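Local coordinates for protein pectate lyase (PDB 1GXM) that probably cleaves polygalacturonate by beta-elimination, as the catalytic module of a larger family 10 polysaccharide lyase, at residues M9-A21 with A224-E236. Sequence-based numbering, arbitrary orientation. Where two conformers were deposited one is given.
Sequences MTGRMLTLDGNPA and AFLMTQPQTAEIE
N19 meets helix 219-226 with its carboxamide, and its ND2 donates to A224 O at 2.9 Å in a nearly straight bond (169°). With CG anti to the backbone N (chi1 180°), the N19 side chain crosses that of T228 at about a right angle. The acceptor lies in the amide plane, while CG2 of T228 sits 3.6 Å from ND2. The second ND2 proton goes to a water that in turn donates to T15 O and M227 O, and OD1 accepts a weak bond from A21 N and another bond from A22 N; the same side chain N-caps helix 20-28 and reaches the backbone of helix 219-226. Close apolar packing adjoins it: A224 CB touches the ring carbon CD of P20 at 3.8 Å and the A21 methyl, CB, at 4.0 Å, with helix 136-148 beneath A21.

In the alpha/alpha toroid expected of family 10 lyases, such contacts fasten an N-terminal arm onto the loop between two helices, 219-226 and 233-246. Further along the arm, CD1 of L14 packs against both M227 CB and Q231 CD, and the L14 side chain crosses that of Q231 at about a right angle. The Q231 amide is fixed by NE2, which donates to L226 O and Q229 O, and by OE1, which is bonded to Y331. A second water accepts from L14 N and bridges to the loop carbonyls M227 O and Q229 O.

Toward solvent the fit is looser. M13, bent at chi2 and chi3, lays SD against P230, 3.6 Å from its CA. Q231 N still donates firmly to R12 O (2.7 Å), but R12 was deposited in two conformers: in one of them NE makes a weak bond to Q231 O and NH2 an implausibly short salt bridge to E236 OE1, both doubtful in detail, whereas E236 OE2 pairs with R240.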
loop_
_atom_site.group_PDB
_atom_site.type_symbol
_atom_site.label_atom_id
_atom_site.label_comp_id
_atom_site.label_asym_id
_atom_site.label_seq_id
_atom_site.Cartn_x
_atom_site.Cartn_y
_atom_site.Cartn_z
ATOM N N MET A 9 5.591 23.147 -3.639
ATOM C CA MET A 9 6.271 22.271 -4.622
ATOM C C MET A 9 7.535 22.919 -5.103
ATOM O O MET A 9 7.841 24.079 -4.800
ATOM C CB MET A 9 5.363 21.977 -5.807
ATOM C CG MET A 9 3.885 22.131 -5.463
ATOM S SD MET A 9 2.801 21.340 -6.586
ATOM C CE MET A 9 3.805 21.470 -7.835
ATOM N N THR A 10 8.305 22.127 -5.821
ATOM C CA THR A 10 9.412 22.673 -6.566
ATOM C C THR A 10 9.489 22.068 -7.934
ATOM O O THR A 10 9.809 20.880 -8.113
ATOM C CB THR A 10 10.721 22.481 -5.872
ATOM O OG1 THR A 10 10.703 23.134 -4.592
ATOM C CG2 THR A 10 11.772 23.222 -6.672
ATOM N N GLY A 11 9.244 22.936 -8.903
ATOM C CA GLY A 11 8.924 22.493 -10.231
ATOM C C GLY A 11 7.580 21.832 -10.011
ATOM O O GLY A 11 6.639 22.453 -9.489
ATOM N N ARG A 12 7.508 20.554 -10.342
ATOM C CA ARG A 12 6.313 19.775 -10.075
ATOM C C ARG A 12 6.602 18.654 -9.044
ATOM O O ARG A 12 5.877 17.677 -9.004
ATOM C CB ARG A 12 5.760 19.196 -11.388
ATOM C CG ARG A 12 5.436 20.215 -12.487
ATOM C CD ARG A 12 4.381 21.253 -12.151
ATOM N NE ARG A 12 3.047 20.732 -11.836
ATOM C CZ ARG A 12 2.193 21.263 -10.948
ATOM N NH1 ARG A 12 2.471 22.390 -10.294
ATOM N NH2 ARG A 12 1.031 20.667 -10.720
ATOM N N MET A 13 7.640 18.793 -8.215
ATOM C CA MET A 13 8.009 17.746 -7.241
ATOM C C MET A 13 7.751 18.185 -5.806
ATOM O O MET A 13 8.256 19.200 -5.353
ATOM C CB MET A 13 9.476 17.339 -7.362
ATOM C CG MET A 13 9.829 16.698 -8.687
ATOM S SD MET A 13 8.946 15.203 -9.013
ATOM C CE MET A 13 9.790 14.066 -8.012
ATOM N N LEU A 14 6.984 17.385 -5.081
ATOM C CA LEU A 14 6.690 17.658 -3.683
ATOM C C LEU A 14 7.787 17.109 -2.807
ATOM O O LEU A 14 8.466 16.142 -3.165
ATOM C CB LEU A 14 5.373 16.985 -3.293
ATOM C CG LEU A 14 4.164 17.453 -4.086
ATOM C CD1 LEU A 14 2.963 16.582 -3.762
ATOM C CD2 LEU A 14 3.885 18.921 -3.792
ATOM N N THR A 15 7.942 17.704 -1.632
ATOM C CA THR A 15 8.867 17.173 -0.648
ATOM C C THR A 15 8.501 15.746 -0.261
ATOM O O THR A 15 7.330 15.376 -0.228
ATOM C CB THR A 15 8.916 18.072 0.600
ATOM O OG1 THR A 15 9.941 17.606 1.483
ATOM C CG2 THR A 15 7.623 17.986 1.418
ATOM N N LEU A 16 9.519 14.954 0.021
ATOM C CA LEU A 16 9.324 13.623 0.560
ATOM C C LEU A 16 9.317 13.652 2.086
ATOM O O LEU A 16 9.021 12.646 2.724
ATOM C CB LEU A 16 10.410 12.681 0.052
ATOM C CG LEU A 16 10.375 12.391 -1.451
ATOM C CD1 LEU A 16 11.644 11.636 -1.858
ATOM C CD2 LEU A 16 9.118 11.618 -1.870
ATOM N N ASP A 17 9.647 14.804 2.663
ATOM C CA ASP A 17 9.620 14.969 4.111
ATOM C C ASP A 17 8.185 14.943 4.628
ATOM O O ASP A 17 7.400 15.839 4.342
ATOM C CB ASP A 17 10.280 16.289 4.517
ATOM C CG ASP A 17 10.416 16.432 6.031
ATOM O OD1 ASP A 17 10.803 15.444 6.674
ATOM O OD2 ASP A 17 10.163 17.488 6.662
ATOM N N GLY A 18 7.869 13.915 5.408
ATOM C CA GLY A 18 6.525 13.678 5.908
ATOM C C GLY A 18 5.658 12.773 5.039
ATOM O O GLY A 18 4.521 12.499 5.364
ATOM N N ASN A 19 6.190 12.322 3.915
ATOM C CA ASN A 19 5.407 11.483 3.025
ATOM C C ASN A 19 5.325 10.082 3.614
ATOM O O ASN A 19 6.352 9.460 3.859
ATOM C CB ASN A 19 6.033 11.451 1.642
ATOM C CG ASN A 19 5.257 10.579 0.679
ATOM O OD1 ASN A 19 5.085 9.389 0.909
ATOM N ND2 ASN A 19 4.800 11.169 -0.417
ATOM N N PRO A 20 4.125 9.590 3.892
ATOM C CA PRO A 20 3.984 8.291 4.559
ATOM C C PRO A 20 4.687 7.129 3.863
ATOM O O PRO A 20 5.214 6.225 4.513
ATOM C CB PRO A 20 2.470 8.078 4.586
ATOM C CG PRO A 20 1.918 9.418 4.574
ATOM C CD PRO A 20 2.816 10.247 3.731
ATOM N N ALA A 21 4.645 7.117 2.537
ATOM C CA ALA A 21 5.283 6.050 1.775
ATOM C C ALA A 21 6.807 6.125 1.877
ATOM O O ALA A 21 7.479 5.118 2.027
ATOM C CB ALA A 21 4.835 6.120 0.335
ATOM N N ALA A 224 -0.127 8.952 -0.975
ATOM C CA ALA A 224 1.255 9.198 -0.612
ATOM C C ALA A 224 2.160 8.817 -1.787
ATOM O O ALA A 224 3.075 9.559 -2.140
ATOM C CB ALA A 224 1.610 8.413 0.620
ATOM N N PHE A 225 1.920 7.669 -2.404
ATOM C CA PHE A 225 2.687 7.306 -3.588
ATOM C C PHE A 225 2.533 8.342 -4.700
ATOM O O PHE A 225 3.514 8.758 -5.303
ATOM C CB PHE A 225 2.302 5.941 -4.143
ATOM C CG PHE A 225 2.828 5.745 -5.511
ATOM C CD1 PHE A 225 4.183 5.604 -5.724
ATOM C CD2 PHE A 225 1.984 5.850 -6.594
ATOM C CE1 PHE A 225 4.679 5.538 -7.018
ATOM C CE2 PHE A 225 2.476 5.798 -7.867
ATOM C CZ PHE A 225 3.823 5.617 -8.072
ATOM N N LEU A 226 1.312 8.743 -4.994
ATOM C CA LEU A 226 1.106 9.740 -6.043
ATOM C C LEU A 226 1.846 11.015 -5.761
ATOM O O LEU A 226 2.334 11.654 -6.688
ATOM C CB LEU A 226 -0.366 10.029 -6.268
ATOM C CG LEU A 226 -1.154 8.926 -6.951
ATOM C CD1 LEU A 226 -2.620 9.368 -6.971
ATOM C CD2 LEU A 226 -0.668 8.601 -8.351
ATOM N N MET A 227 1.955 11.375 -4.493
ATOM C CA MET A 227 2.634 12.574 -4.082
ATOM C C MET A 227 4.158 12.479 -4.226
ATOM O O MET A 227 4.824 13.502 -4.100
ATOM C CB MET A 227 2.221 12.944 -2.662
ATOM C CG MET A 227 0.808 13.449 -2.624
ATOM S SD MET A 227 0.135 13.660 -0.994
ATOM C CE MET A 227 0.570 15.343 -0.618
ATOM N N THR A 228 4.698 11.292 -4.495
ATOM C CA THR A 228 6.120 11.159 -4.800
ATOM C C THR A 228 6.385 11.423 -6.289
ATOM O O THR A 228 7.537 11.560 -6.687
ATOM C CB THR A 228 6.694 9.758 -4.471
ATOM O OG1 THR A 228 6.164 8.787 -5.394
ATOM C CG2 THR A 228 6.358 9.275 -3.033
ATOM N N GLN A 229 5.341 11.427 -7.104
ATOM C CA GLN A 229 5.483 11.518 -8.554
ATOM C C GLN A 229 5.533 12.951 -9.033
ATOM O O GLN A 229 5.084 13.865 -8.339
ATOM C CB GLN A 229 4.331 10.780 -9.232
ATOM C CG GLN A 229 4.343 9.311 -8.928
ATOM C CD GLN A 229 5.672 8.696 -9.356
ATOM O OE1 GLN A 229 5.941 8.599 -10.549
ATOM N NE2 GLN A 229 6.516 8.342 -8.399
ATOM N N PRO A 230 6.113 13.160 -10.220
ATOM C CA PRO A 230 5.984 14.466 -10.855
ATOM C C PRO A 230 4.520 14.843 -10.904
ATOM O O PRO A 230 3.699 14.062 -11.382
ATOM C CB PRO A 230 6.544 14.229 -12.261
ATOM C CG PRO A 230 7.480 13.098 -12.129
ATOM C CD PRO A 230 6.879 12.227 -11.064
ATOM N N GLN A 231 4.216 16.014 -10.372
ATOM C CA GLN A 231 2.839 16.465 -10.233
ATOM C C GLN A 231 2.325 17.074 -11.535
ATOM O O GLN A 231 2.192 18.270 -11.667
ATOM C CB GLN A 231 2.698 17.438 -9.074
ATOM C CG GLN A 231 3.026 16.825 -7.726
ATOM C CD GLN A 231 2.050 15.734 -7.333
ATOM O OE1 GLN A 231 0.876 16.010 -7.080
ATOM N NE2 GLN A 231 2.531 14.500 -7.289
ATOM N N THR A 232 1.987 16.214 -12.466
ATOM C CA THR A 232 1.353 16.645 -13.693
ATOM C C THR A 232 -0.006 17.239 -13.336
ATOM O O THR A 232 -0.521 17.043 -12.224
ATOM C CB THR A 232 1.138 15.467 -14.659
ATOM O OG1 THR A 232 0.180 14.555 -14.112
ATOM C CG2 THR A 232 2.392 14.619 -14.857
ATOM N N ALA A 233 -0.622 17.935 -14.276
ATOM C CA ALA A 233 -1.965 18.463 -14.045
ATOM C C ALA A 233 -2.908 17.386 -13.518
ATOM O O ALA A 233 -3.648 17.587 -12.560
ATOM C CB ALA A 233 -2.527 19.055 -15.319
ATOM N N GLU A 234 -2.888 16.244 -14.178
ATOM C CA GLU A 234 -3.795 15.159 -13.820
ATOM C C GLU A 234 -3.475 14.580 -12.460
ATOM O O GLU A 234 -4.383 14.256 -11.691
ATOM C CB GLU A 234 -3.797 14.034 -14.854
ATOM C CG GLU A 234 -4.950 13.067 -14.601
ATOM C CD GLU A 234 -5.023 11.878 -15.548
ATOM O OE1 GLU A 234 -4.187 11.783 -16.472
ATOM O OE2 GLU A 234 -5.917 11.035 -15.344
ATOM N N ILE A 235 -2.200 14.426 -12.151
ATOM C CA ILE A 235 -1.815 13.846 -10.867
ATOM C C ILE A 235 -2.148 14.785 -9.740
ATOM O O ILE A 235 -2.688 14.347 -8.729
ATOM C CB ILE A 235 -0.350 13.400 -10.869
ATOM C CG1 ILE A 235 -0.247 12.179 -11.811
ATOM C CG2 ILE A 235 0.126 13.119 -9.436
ATOM C CD1 ILE A 235 1.136 11.766 -12.130
ATOM N N GLU A 236 -1.895 16.078 -9.913
ATOM C CA GLU A 236 -2.264 17.039 -8.902
ATOM C C GLU A 236 -3.772 17.001 -8.661
ATOM O O GLU A 236 -4.225 17.005 -7.525
ATOM C CB GLU A 236 -1.795 18.453 -9.282
ATOM C CG GLU A 236 -2.312 19.484 -8.295
ATOM C CD GLU A 236 -1.725 20.866 -8.474
ATOM O OE1 GLU A 236 -1.025 21.079 -9.467
ATOM O OE2 GLU A 236 -1.982 21.746 -7.636
HETATM O O HOH W 1 6.254 14.851 -6.016
HETATM O O HOH W 2 8.592 14.030 -4.689
HETATM O O HOH W 3 5.716 13.660 -1.460
#